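Local structure of VP1 (Polyomavirus HPyV7, 4PCH) at residues Asp11-Thr16 against Thr79-Glu84; Leu45-Thr48 against Thr52-Pro55; Gly56-Tyr61 against Glu144-Pro149; Leu92-Gln97 against Ala111-Thr116; Glu138-Asn143 against Val171-Ala176. The protein is the jelly-roll part of the major capsid protein, which forms pentamers and probably builds the T=7 icosahedral shell and attaches it to host cells. All blocks are in the same frame, centred on the assembly; numbering follows the deposited sequence.

Interaction 1 (Asp11-Thr16 against Thr79-Glu84)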
# COMPACT_ATOMS: atom_id res chain seq x y z
N ASP B 11 -32.97 9.66 -23.41
CA ASP B 11 -32.51 10.68 -22.47
C ASP B 11 -33.04 10.45 -21.07
O ASP B 11 -34.09 9.82 -20.87
CB ASP B 11 -32.92 12.08 -22.94
CG ASP B 11 -32.15 12.54 -24.18
OD1 ASP B 11 -31.04 12.04 -24.44
OD2 ASP B 11 -32.66 13.43 -24.88
N THR B 12 -32.30 10.96 -20.09
CA THR B 12 -32.81 11.02 -18.75
C THR B 12 -34.04 11.93 -18.75
O THR B 12 -34.16 12.86 -19.56
CB THR B 12 -31.78 11.53 -17.72
OG1 THR B 12 -31.30 12.81 -18.11
CG2 THR B 12 -30.59 10.56 -17.60
N VAL B 13 -34.95 11.62 -17.84
CA VAL B 13 -36.12 12.44 -17.60
C VAL B 13 -35.65 13.66 -16.79
O VAL B 13 -34.82 13.51 -15.89
CB VAL B 13 -37.17 11.63 -16.82
CG1 VAL B 13 -38.38 12.48 -16.48
CG2 VAL B 13 -37.60 10.41 -17.63
N PRO B 14 -36.14 14.87 -17.12
CA PRO B 14 -35.67 16.04 -16.36
C PRO B 14 -35.78 15.81 -14.84
O PRO B 14 -36.78 15.27 -14.37
CB PRO B 14 -36.61 17.16 -16.82
CG PRO B 14 -37.03 16.75 -18.20
CD PRO B 14 -37.13 15.24 -18.14
N LEU B 15 -34.74 16.19 -14.10
CA LEU B 15 -34.69 15.96 -12.66
C LEU B 15 -35.69 16.81 -11.87
O LEU B 15 -35.68 18.04 -11.97
CB LEU B 15 -33.29 16.25 -12.13
CG LEU B 15 -32.09 15.53 -12.76
CD1 LEU B 15 -30.83 15.98 -12.03
CD2 LEU B 15 -32.24 14.01 -12.72
N THR B 16 -36.52 16.15 -11.07
CA THR B 16 -37.41 16.80 -10.11
C THR B 16 -37.43 15.93 -8.86
O THR B 16 -36.76 14.89 -8.84
CB THR B 16 -38.85 16.90 -10.64
OG1 THR B 16 -39.41 15.58 -10.76
CG2 THR B 16 -38.87 17.58 -11.98
N THR B 79 -41.53 3.00 -26.15
CA THR B 79 -40.62 3.49 -25.12
C THR B 79 -41.20 3.30 -23.72
O THR B 79 -42.43 3.24 -23.53
CB THR B 79 -40.29 4.98 -25.31
OG1 THR B 79 -41.42 5.76 -24.93
CG2 THR B 79 -39.93 5.29 -26.78
N MET B 80 -40.33 3.18 -22.74
CA MET B 80 -40.78 3.26 -21.37
C MET B 80 -39.78 3.98 -20.48
O MET B 80 -38.59 4.07 -20.78
CB MET B 80 -41.11 1.87 -20.80
CG MET B 80 -39.96 0.95 -20.54
SD MET B 80 -40.33 -0.66 -19.76
CE MET B 80 -41.89 -0.37 -18.92
N ILE B 81 -40.30 4.48 -19.37
CA ILE B 81 -39.48 5.10 -18.33
C ILE B 81 -39.14 4.06 -17.26
O ILE B 81 -40.04 3.39 -16.74
CB ILE B 81 -40.23 6.27 -17.66
CG1 ILE B 81 -40.59 7.35 -18.69
CG2 ILE B 81 -39.37 6.90 -16.59
CD1 ILE B 81 -41.52 8.40 -18.15
N VAL B 82 -37.87 3.95 -16.91
CA VAL B 82 -37.43 3.06 -15.81
C VAL B 82 -36.51 3.83 -14.86
O VAL B 82 -35.95 4.87 -15.24
CB VAL B 82 -36.64 1.84 -16.35
CG1 VAL B 82 -37.49 1.00 -17.29
CG2 VAL B 82 -35.38 2.27 -17.10
N TRP B 83 -36.36 3.32 -13.65
CA TRP B 83 -35.37 3.81 -12.71
C TRP B 83 -33.98 3.39 -13.16
O TRP B 83 -33.76 2.23 -13.53
CB TRP B 83 -35.61 3.27 -11.33
CG TRP B 83 -36.84 3.81 -10.67
CD1 TRP B 83 -37.97 3.11 -10.34
CD2 TRP B 83 -37.04 5.15 -10.20
NE1 TRP B 83 -38.87 3.94 -9.73
CE2 TRP B 83 -38.33 5.19 -9.62
CE3 TRP B 83 -36.28 6.32 -10.23
CZ2 TRP B 83 -38.87 6.37 -9.09
CZ3 TRP B 83 -36.80 7.48 -9.67
CH2 TRP B 83 -38.08 7.50 -9.11
N GLU B 84 -33.07 4.36 -13.16
CA GLU B 84 -31.66 4.15 -13.47
C GLU B 84 -30.81 4.48 -12.23
O GLU B 84 -30.85 5.61 -11.72
CB GLU B 84 -31.26 5.08 -14.63
CG GLU B 84 -29.80 5.06 -15.02
CD GLU B 84 -29.39 6.25 -15.89
OE1 GLU B 84 -30.24 7.15 -16.12
OE2 GLU B 84 -28.21 6.30 -16.31

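Interaction 2 (Leu45-Thr48 against Thr52-Pro55)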
# COMPACT_ATOMS: atom_id res chain seq x y z
N LEU B 45 -20.19 -21.37 12.29
CA LEU B 45 -19.81 -22.52 13.11
C LEU B 45 -18.34 -22.76 12.83
O LEU B 45 -17.80 -22.21 11.87
CB LEU B 45 -20.59 -23.76 12.68
CG LEU B 45 -22.10 -23.66 12.81
CD1 LEU B 45 -22.76 -24.89 12.20
CD2 LEU B 45 -22.51 -23.50 14.25
N PRO B 46 -17.66 -23.55 13.67
CA PRO B 46 -16.24 -23.84 13.42
C PRO B 46 -16.06 -24.37 12.02
O PRO B 46 -16.86 -25.21 11.56
CB PRO B 46 -15.91 -24.92 14.47
CG PRO B 46 -16.84 -24.61 15.59
CD PRO B 46 -18.12 -24.18 14.91
N TYR B 47 -15.08 -23.83 11.32
CA TYR B 47 -14.92 -24.09 9.89
C TYR B 47 -14.41 -25.52 9.63
O TYR B 47 -14.75 -26.12 8.59
CB TYR B 47 -13.99 -23.05 9.26
CG TYR B 47 -13.87 -23.20 7.78
CD1 TYR B 47 -14.79 -22.61 6.91
CD2 TYR B 47 -12.87 -23.97 7.23
CE1 TYR B 47 -14.69 -22.77 5.55
CE2 TYR B 47 -12.77 -24.15 5.87
CZ TYR B 47 -13.68 -23.54 5.02
OH TYR B 47 -13.56 -23.80 3.66
N THR B 48 -13.68 -26.05 10.61
CA THR B 48 -12.96 -27.34 10.59
C THR B 48 -11.69 -27.24 9.73
O THR B 48 -11.56 -26.37 8.86
CB THR B 48 -13.78 -28.55 10.06
OG1 THR B 48 -13.82 -28.51 8.63
CG2 THR B 48 -15.22 -28.57 10.64
N THR B 52 -14.09 -30.46 3.53
CA THR B 52 -15.52 -30.32 3.23
C THR B 52 -16.07 -29.03 3.72
O THR B 52 -15.92 -28.69 4.90
CB THR B 52 -16.29 -31.50 3.87
OG1 THR B 52 -15.82 -32.73 3.33
CG2 THR B 52 -17.77 -31.40 3.57
N LEU B 53 -16.69 -28.26 2.81
CA LEU B 53 -17.45 -27.08 3.17
C LEU B 53 -18.79 -27.48 3.76
O LEU B 53 -19.56 -28.17 3.12
CB LEU B 53 -17.71 -26.17 1.95
CG LEU B 53 -16.56 -25.26 1.60
CD1 LEU B 53 -15.35 -26.07 1.17
CD2 LEU B 53 -17.02 -24.32 0.49
N GLY B 54 -19.07 -27.03 4.97
CA GLY B 54 -20.32 -27.37 5.65
C GLY B 54 -21.22 -26.17 5.80
O GLY B 54 -20.76 -25.07 5.99
N PRO B 55 -22.53 -26.37 5.75
CA PRO B 55 -23.43 -25.25 5.90
C PRO B 55 -23.35 -24.70 7.34
O PRO B 55 -23.23 -25.46 8.30
CB PRO B 55 -24.80 -25.87 5.59
CG PRO B 55 -24.66 -27.28 5.97
CD PRO B 55 -23.23 -27.67 5.86
O HOH W 1 -16.45 -26.12 6.48

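Interaction 3 (Gly56-Tyr61 against Glu144-Pro149)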
# COMPACT_ATOMS: atom_id res chain seq x y z
N GLY B 56 -23.43 -23.39 7.46
CA GLY B 56 -23.21 -22.73 8.74
C GLY B 56 -21.76 -22.36 8.99
O GLY B 56 -21.49 -21.51 9.82
N ALA B 57 -20.84 -23.03 8.30
CA ALA B 57 -19.41 -22.78 8.44
C ALA B 57 -18.83 -21.95 7.30
O ALA B 57 -17.94 -21.11 7.51
CB ALA B 57 -18.69 -24.13 8.50
N ALA B 58 -19.32 -22.20 6.09
CA ALA B 58 -18.85 -21.52 4.89
C ALA B 58 -19.63 -20.24 4.63
O ALA B 58 -20.87 -20.26 4.62
CB ALA B 58 -18.99 -22.44 3.69
N LEU B 59 -18.93 -19.14 4.39
CA LEU B 59 -19.60 -17.86 4.10
C LEU B 59 -20.26 -17.91 2.72
O LEU B 59 -19.63 -18.31 1.73
CB LEU B 59 -18.65 -16.66 4.18
CG LEU B 59 -19.33 -15.28 4.08
CD1 LEU B 59 -20.24 -15.03 5.27
CD2 LEU B 59 -18.28 -14.20 3.94
N CYS B 60 -21.53 -17.48 2.66
CA CYS B 60 -22.24 -17.40 1.40
C CYS B 60 -22.51 -15.96 1.01
O CYS B 60 -22.46 -15.08 1.84
CB CYS B 60 -23.55 -18.18 1.47
SG CYS B 60 -23.36 -19.96 1.66
N TYR B 61 -22.80 -15.71 -0.27
CA TYR B 61 -23.20 -14.36 -0.64
C TYR B 61 -24.50 -13.96 0.07
O TYR B 61 -25.41 -14.80 0.27
CB TYR B 61 -23.42 -14.25 -2.14
CG TYR B 61 -22.17 -14.32 -2.98
CD1 TYR B 61 -21.38 -13.19 -3.17
CD2 TYR B 61 -21.81 -15.48 -3.61
CE1 TYR B 61 -20.23 -13.24 -3.94
CE2 TYR B 61 -20.67 -15.55 -4.41
CZ TYR B 61 -19.87 -14.43 -4.57
OH TYR B 61 -18.76 -14.53 -5.36
N GLU B 144 -24.38 -30.91 0.47
CA GLU B 144 -25.50 -30.80 -0.46
C GLU B 144 -26.49 -29.69 -0.13
O GLU B 144 -27.30 -29.33 -0.99
CB GLU B 144 -26.24 -32.14 -0.55
CG GLU B 144 -25.45 -33.23 -1.28
CD GLU B 144 -25.05 -32.81 -2.69
OE1 GLU B 144 -23.94 -32.24 -2.85
OE2 GLU B 144 -25.86 -33.01 -3.63
N ALA B 145 -26.44 -29.15 1.08
CA ALA B 145 -27.26 -27.98 1.44
C ALA B 145 -26.79 -26.71 0.76
O ALA B 145 -27.53 -25.71 0.69
CB ALA B 145 -27.30 -27.80 2.95
N LEU B 146 -25.56 -26.74 0.24
CA LEU B 146 -24.97 -25.61 -0.44
C LEU B 146 -25.04 -25.80 -1.95
O LEU B 146 -25.10 -26.93 -2.45
CB LEU B 146 -23.49 -25.48 -0.01
CG LEU B 146 -23.31 -25.29 1.49
CD1 LEU B 146 -21.84 -25.36 1.87
CD2 LEU B 146 -23.95 -24.00 1.98
N GLU B 147 -25.02 -24.69 -2.69
CA GLU B 147 -25.04 -24.73 -4.16
C GLU B 147 -23.70 -25.26 -4.69
O GLU B 147 -22.64 -24.56 -4.60
CB GLU B 147 -25.32 -23.34 -4.77
CG GLU B 147 -26.80 -22.94 -4.77
CD GLU B 147 -27.67 -23.66 -5.81
OE1 GLU B 147 -27.18 -24.46 -6.61
OE2 GLU B 147 -28.90 -23.43 -5.85
N GLY B 148 -23.74 -26.47 -5.24
CA GLY B 148 -22.54 -27.13 -5.74
C GLY B 148 -22.13 -26.48 -7.07
O GLY B 148 -22.98 -26.32 -7.94
N PRO B 149 -20.84 -26.19 -7.23
CA PRO B 149 -20.34 -25.50 -8.41
C PRO B 149 -20.07 -26.37 -9.62
O PRO B 149 -19.63 -25.84 -10.64
CB PRO B 149 -18.99 -24.97 -7.93
CG PRO B 149 -18.50 -26.06 -7.06
CD PRO B 149 -19.74 -26.46 -6.29

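Interaction 4 (Leu92-Gln97 against Ala111-Thr116)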
# COMPACT_ATOMS: atom_id res chain seq x y z
N LEU B 92 -18.59 -1.14 4.76
CA LEU B 92 -18.56 -2.30 5.64
C LEU B 92 -18.68 -1.85 7.09
O LEU B 92 -18.03 -0.89 7.52
CB LEU B 92 -17.23 -3.03 5.46
CG LEU B 92 -17.07 -4.38 6.16
CD1 LEU B 92 -18.17 -5.35 5.77
CD2 LEU B 92 -15.71 -4.95 5.75
N LEU B 93 -19.49 -2.56 7.87
CA LEU B 93 -19.62 -2.31 9.29
C LEU B 93 -18.75 -3.30 10.05
O LEU B 93 -18.91 -4.54 9.91
CB LEU B 93 -21.08 -2.46 9.73
CG LEU B 93 -22.04 -1.38 9.17
CD1 LEU B 93 -22.70 -1.76 7.86
CD2 LEU B 93 -23.09 -1.04 10.18
N PHE B 94 -17.81 -2.79 10.85
CA PHE B 94 -16.90 -3.68 11.56
C PHE B 94 -16.20 -2.93 12.67
O PHE B 94 -16.00 -1.72 12.56
CB PHE B 94 -15.86 -4.29 10.61
CG PHE B 94 -15.15 -5.48 11.16
CD1 PHE B 94 -15.86 -6.61 11.50
CD2 PHE B 94 -13.78 -5.46 11.40
CE1 PHE B 94 -15.24 -7.71 12.03
CE2 PHE B 94 -13.14 -6.57 11.96
CZ PHE B 94 -13.88 -7.69 12.26
N ALA B 95 -15.89 -3.63 13.76
CA ALA B 95 -15.17 -3.10 14.91
C ALA B 95 -13.88 -3.88 15.12
O ALA B 95 -13.76 -5.05 14.73
CB ALA B 95 -16.03 -3.19 16.14
N PRO B 96 -12.89 -3.25 15.76
CA PRO B 96 -11.69 -4.03 16.12
C PRO B 96 -12.03 -5.19 17.05
O PRO B 96 -12.82 -5.01 18.00
CB PRO B 96 -10.82 -3.01 16.83
CG PRO B 96 -11.79 -1.96 17.32
CD PRO B 96 -12.83 -1.88 16.27
N GLN B 97 -11.40 -6.35 16.80
CA GLN B 97 -11.62 -7.54 17.60
C GLN B 97 -10.45 -7.77 18.53
O GLN B 97 -9.34 -7.98 18.08
CB GLN B 97 -11.79 -8.72 16.68
CG GLN B 97 -12.88 -8.55 15.64
CD GLN B 97 -14.27 -8.46 16.23
OE1 GLN B 97 -14.67 -9.29 17.08
NE2 GLN B 97 -15.02 -7.46 15.79
N ALA B 111 -4.78 -12.61 19.84
CA ALA B 111 -4.65 -13.16 18.49
C ALA B 111 -5.17 -12.25 17.40
O ALA B 111 -4.59 -12.14 16.31
CB ALA B 111 -5.39 -14.50 18.45
N GLY B 112 -6.29 -11.58 17.67
CA GLY B 112 -6.99 -10.79 16.67
C GLY B 112 -7.49 -11.60 15.49
O GLY B 112 -7.38 -12.84 15.45
N ILE B 113 -8.06 -10.89 14.52
CA ILE B 113 -8.52 -11.52 13.28
C ILE B 113 -7.36 -11.62 12.31
O ILE B 113 -6.61 -10.66 12.14
CB ILE B 113 -9.63 -10.70 12.61
CG1 ILE B 113 -10.81 -10.50 13.58
CG2 ILE B 113 -10.06 -11.34 11.30
CD1 ILE B 113 -11.50 -11.78 13.99
N GLU B 114 -7.22 -12.75 11.63
CA GLU B 114 -6.26 -12.86 10.54
C GLU B 114 -6.65 -13.97 9.59
O GLU B 114 -7.43 -14.83 9.93
CB GLU B 114 -4.81 -13.10 11.03
CG GLU B 114 -4.63 -14.35 11.91
CD GLU B 114 -5.22 -14.20 13.32
OE1 GLU B 114 -4.90 -13.19 13.98
OE2 GLU B 114 -5.98 -15.08 13.78
N GLY B 115 -6.05 -13.94 8.42
CA GLY B 115 -6.24 -15.00 7.43
C GLY B 115 -6.83 -14.52 6.13
O GLY B 115 -6.71 -13.36 5.76
N THR B 116 -7.41 -15.46 5.41
CA THR B 116 -7.88 -15.23 4.04
C THR B 116 -9.14 -14.37 4.07
O THR B 116 -9.98 -14.50 4.96
CB THR B 116 -8.06 -16.62 3.35
OG1 THR B 116 -6.76 -17.13 3.03
CG2 THR B 116 -8.88 -16.55 2.08
O HOH W 2 -8.39 -8.09 15.47

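Interaction 5 (Glu138-Asn143 against Val171-Ala176)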
# COMPACT_ATOMS: atom_id res chain seq x y z
N GLU B 138 -11.45 -33.14 -7.53
CA GLU B 138 -11.26 -34.50 -7.00
C GLU B 138 -11.26 -34.59 -5.48
O GLU B 138 -11.58 -35.64 -4.94
CB GLU B 138 -9.96 -35.09 -7.52
CG GLU B 138 -9.89 -35.22 -9.03
CD GLU B 138 -10.36 -36.58 -9.54
OE1 GLU B 138 -10.06 -36.92 -10.71
OE2 GLU B 138 -11.04 -37.31 -8.79
N ARG B 139 -10.87 -33.53 -4.78
CA ARG B 139 -10.63 -33.61 -3.33
C ARG B 139 -11.43 -32.65 -2.44
O ARG B 139 -11.51 -32.87 -1.23
CB ARG B 139 -9.14 -33.39 -3.06
CG ARG B 139 -8.19 -34.36 -3.76
CD ARG B 139 -6.76 -34.04 -3.35
NE ARG B 139 -5.74 -34.77 -4.10
CZ ARG B 139 -5.14 -34.36 -5.22
NH1 ARG B 139 -5.44 -33.20 -5.81
NH2 ARG B 139 -4.23 -35.13 -5.78
N LEU B 140 -11.97 -31.56 -2.99
CA LEU B 140 -12.73 -30.58 -2.21
C LEU B 140 -14.19 -30.95 -2.33
O LEU B 140 -14.73 -31.02 -3.43
CB LEU B 140 -12.54 -29.14 -2.68
CG LEU B 140 -13.27 -28.08 -1.82
CD1 LEU B 140 -12.64 -27.93 -0.42
CD2 LEU B 140 -13.32 -26.72 -2.50
N LYS B 141 -14.80 -31.23 -1.17
CA LYS B 141 -16.18 -31.66 -1.09
C LYS B 141 -17.05 -30.54 -0.57
O LYS B 141 -16.59 -29.64 0.15
CB LYS B 141 -16.28 -32.89 -0.18
CG LYS B 141 -15.53 -34.10 -0.74
CD LYS B 141 -15.10 -35.03 0.38
CE LYS B 141 -14.37 -36.26 -0.15
NZ LYS B 141 -13.91 -37.14 0.97
N VAL B 142 -18.33 -30.60 -0.96
CA VAL B 142 -19.30 -29.54 -0.64
C VAL B 142 -20.60 -30.17 -0.18
O VAL B 142 -21.20 -30.97 -0.90
CB VAL B 142 -19.59 -28.66 -1.88
CG1 VAL B 142 -20.42 -27.44 -1.48
CG2 VAL B 142 -18.28 -28.23 -2.53
N ASN B 143 -21.02 -29.82 1.02
CA ASN B 143 -22.29 -30.31 1.54
C ASN B 143 -23.46 -29.96 0.62
O ASN B 143 -23.52 -28.87 0.06
CB ASN B 143 -22.53 -29.73 2.92
CG ASN B 143 -23.75 -30.34 3.57
OD1 ASN B 143 -24.86 -29.92 3.30
ND2 ASN B 143 -23.55 -31.35 4.40
N VAL B 171 -18.98 -18.37 -1.20
CA VAL B 171 -18.08 -17.46 -1.87
C VAL B 171 -16.79 -18.17 -2.28
O VAL B 171 -16.11 -17.75 -3.19
CB VAL B 171 -17.77 -16.23 -0.97
CG1 VAL B 171 -19.05 -15.51 -0.59
CG2 VAL B 171 -16.97 -16.62 0.27
N GLU B 172 -16.48 -19.29 -1.62
CA GLU B 172 -15.35 -20.11 -2.00
C GLU B 172 -15.52 -20.85 -3.34
O GLU B 172 -14.53 -21.34 -3.88
CB GLU B 172 -15.07 -21.14 -0.92
CG GLU B 172 -14.53 -20.55 0.35
CD GLU B 172 -14.69 -21.49 1.52
OE1 GLU B 172 -14.07 -22.56 1.50
OE2 GLU B 172 -15.41 -21.13 2.45
N LEU B 173 -16.76 -20.93 -3.86
CA LEU B 173 -17.06 -21.78 -5.02
C LEU B 173 -17.70 -21.06 -6.22
O LEU B 173 -17.91 -21.67 -7.28
CB LEU B 173 -18.01 -22.89 -4.56
CG LEU B 173 -17.58 -23.74 -3.36
CD1 LEU B 173 -18.72 -24.69 -2.92
CD2 LEU B 173 -16.32 -24.52 -3.73
N TRP B 174 -18.01 -19.77 -6.08
CA TRP B 174 -18.79 -19.04 -7.09
C TRP B 174 -18.16 -17.67 -7.30
O TRP B 174 -18.02 -16.93 -6.30
CB TRP B 174 -20.23 -18.88 -6.63
CG TRP B 174 -21.00 -20.18 -6.56
CD1 TRP B 174 -21.22 -20.95 -5.45
CD2 TRP B 174 -21.61 -20.85 -7.65
NE1 TRP B 174 -21.94 -22.06 -5.80
CE2 TRP B 174 -22.20 -22.02 -7.15
CE3 TRP B 174 -21.73 -20.57 -9.02
CZ2 TRP B 174 -22.89 -22.91 -7.96
CZ3 TRP B 174 -22.41 -21.46 -9.83
CH2 TRP B 174 -22.97 -22.62 -9.30
N VAL B 175 -17.80 -17.35 -8.53
CA VAL B 175 -17.08 -16.13 -8.90
C VAL B 175 -17.96 -15.27 -9.84
O VAL B 175 -18.57 -15.81 -10.76
CB VAL B 175 -15.78 -16.50 -9.65
CG1 VAL B 175 -14.99 -15.25 -10.00
CG2 VAL B 175 -14.91 -17.44 -8.81
N ALA B 176 -17.98 -13.95 -9.63
CA ALA B 176 -18.70 -13.07 -10.54
C ALA B 176 -18.26 -13.35 -11.97
O ALA B 176 -17.08 -13.49 -12.25
CB ALA B 176 -18.42 -11.61 -10.20

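Interaction 1 (Asp11-Thr16 against Thr79-Glu84)
Glu84 reaches across to Thr12 with the end of its side chain alone. CG stands anti to the backbone N (chi1 176°) and the chain stays extended beyond it; CB and CG are a spacer that carries the carboxylate toward segment 11-16, and neither methylene touches that segment. CD comes within 4.8 Å of Thr12 CG2, and beyond it OE1 meets the same methyl at 3.7 Å, the two side chains meeting at a slant. This is van der Waals contact, since an aliphatic C-H is far too weakly polarised to act as an ordinary donor. The polar demand of the carboxylate is met elsewhere: OE1 forms a salt bridge with Arg269, while OE2 pairs with Arg267 and accepts a hydrogen bond from the backbone N of Gly217. Two arginines and a peptide N-H grip a buried acid, which would probably keep it ionised. The setting is the BIDG sheet of the viral jelly roll. Strand 253-271 bonds to segment 11-16 through Arg270 and Gln268 and to strand 79-93 through Ile271 and Arg269, so the two segments are joined through it, 8.7 Å apart from Thr12 CA to Glu84 CA. Across that gap side chains alone can touch. Thr12 is suited to it, presenting a small methyl, CG2, to the acid. Val13 CG2 packs on Ile81 CG2 at 4.1 Å, the side chains crossing at about a right angle. Beta-branched residues suit extended chain and keep their methyls close to the backbone, and Ile71 also packs on Ile81.

Interaction 2 (Leu45-Thr48 against Thr52-Pro55)
Tyr47 and Leu53 touch through the phenol oxygen: Tyr47 OH lies 3.8 Å from Leu53 CD1 and 3.9 Å from Leu53 CG. Beside this van der Waals contact, a single water joins the backbones. It donates to Tyr47 O at 2.7 Å and to Thr52 O at 3.1 Å, and it accepts from Gly54 N at 3.2 Å. The water stands in for direct bonds, which the backbones cannot make where Tyr47 CA and Gly54 CA are 7.6 Å apart. It also sits over the centre of one face of the Tyr47 ring. At one end of the contact, Leu45 CD1 lies 4.0 Å from Pro55 O. The segments run in nearly opposite directions because the chain doubles back through Ser50 and Asp51, within the BC loop of the jelly roll. The turn is stiffened by Thr48, whose OG1 donates to Tyr47 O at 2.6 Å, in the carbonyl plane and on a lone pair; Ser50 OG bonds to this hydroxyl and to Thr52 N. Tyr47 O therefore holds two donors, the threonine and the water. The ring is swung across by placing CG anti to the backbone N (chi1 -176°), which brings the hydroxyl to Glu172 and also to the backbone N of Ala99 of a neighbouring subunit. Leu53 is fixed by backbone bonds to Lys141 and Asn143. A tyrosine suits this place because its side chain packs on Met98 of that neighbouring subunit while its oxygen reaches polar partners. Since Ala99 N can only donate, the phenol proton is probably directed at the Glu172 carboxylate, linking the turn to the subunit interface.

Interaction 3 (Gly56-Tyr61 against Glu144-Pro149)
Leu146 lays its two methyls against two residues on the same side of segment 56-61. CD1 faces Ala58 CB at 4.5 Å, and CD2 meets Cys60 SG at 4.1 Å. The targets stand 5.4 Å apart, from Ala58 CB to Cys60 SG, as befits residues two apart in extended chain, so the forked end of one leucine can serve both. Its CG lies anti to the carbonyl carbon (chi1 -59°), which sets CG beside the backbone N, on a CB that points toward segment 56-61. The residue types match the spacing: alanine offers a single methyl, while the sulfur of Cys60, one bond further from the backbone and polarisable, comes nearer to the leucine. No hydrogen bond joins the two segments; the contact is loose and wholly apolar, between buried side chains. It brings together two of the long loops that decorate the VP1 jelly roll, BC with segment 56-61 and EF with segment 144-149. Pro170 also packs on Leu146. Bonds from Leu59 to Val171 and from Tyr61 to Phe169 set the BC chain beside another part of the EF loop, while Leu59 and Tyr61 pack on strand 224-236, so Leu146 lies on the outer side of a layer that rests on the CHEF sheet.

Interaction 4 (Leu92-Gln97 against Ala111-Thr116)
Gln97 and Gly112 bring the backbones to 5.7 Å between their CA atoms, yet no direct hydrogen bond joins them: a water donates to Gln97 O at 2.8 Å and accepts from Ile113 N at 3.0 Å. Gly112 has a positive phi of 61°, which favours glycine, and its CA lies 3.9 Å from Gln97 O. The side-chain contact is carried by Ile113. Its CG1 presses on the aliphatic part of Gln97, 3.7 Å from Gln97 CB and a close 3.5 Å from Gln97 CG, and CD1 lies against the same two methylenes; the two side chains meet at a slant. From another direction CG1 approaches the Phe94 ring at its edge, near the ring plane, 4.4 Å from CZ. These segments are the two ends of the DE loop of the jelly roll, one leaving strand 79-93 and the other leading into strand 117-124, so the contact closes the base of that loop. Glutamine suits the spot by having two characters. A bend at chi2 (-66°) exposes CB and CG to the isoleucine and turns the amide back along its own segment. There NE2 donates to Ala95 O at 2.9 Å, from above the carbonyl plane and at a bent 148°, and also bonds to Tyr258 OH, while OE1 pairs with Ser100 OG. The buried amide is thus held at both its nitrogen and its oxygen. Gln255 lies against Phe94, Gln97 and Ile113 alike, and Gln97 also packs on Pro135 of a neighbouring subunit.

Interaction 5 (Glu138-Asn143 against Val171-Ala176)
Leu173 places CG anti to the carbonyl carbon (chi1 -54°) and Leu140 places its own anti to the backbone N (chi1 -177°), which sends each forked end toward the other segment. Both segments belong to the EF loop, the long insertion between strands 117-124 and 184-191 of the VP1 jelly roll, and their contact is a small hydrophobic core within it. From segment 171-176 Leu173 makes both contacts: CD2 packs on Leu140 CD2 at 3.9 Å, the two side chains lying at an oblique angle, while CD1 points at Val142. Leucine suits the centre because its two methyls can address two residues on one side of an extended chain, Leu140 and Val142. Leu53, from the strand running parallel to 141-142, also packs on Leu140 and Leu173, and Pro149 adds to the wall around Leu173. Outward, Leu140 rests on Ala99 of a neighbouring subunit, so this core backs onto the pentamer interface. Val142 stands tip to tip with its partner, and its compact branched end receives a single methyl: Leu173 CD1 sits in the fork of the valine, 3.5 Å from CG1 and 3.6 Å from CG2.

How the interactions relate
Interactions 2, 3 and 5 form one cluster of BC- and EF-loop chain: 2 and 5 share a tyrosine-carboxylate bond, and Trp174 of interaction 5 is bonded by Tyr61 and Glu147 of interaction 3. Interactions 3 and 5 are buried and apolar, whereas interaction 2, partly exposed, relies on water and hydroxyl groups. Interaction 4 is also buried but touches none of these; it mixes a water bridge with aliphatic packing at the foot of the DE loop. Interaction 1, partly buried, sets an arginine-bound carboxylate beside small aliphatic contacts; it lies about 42 Å from interaction 4 between centres, although both use strand 79-93. Interactions 2, 4 and 5 adjoin neighbouring subunits, while 1 and 3 are internal to the chain.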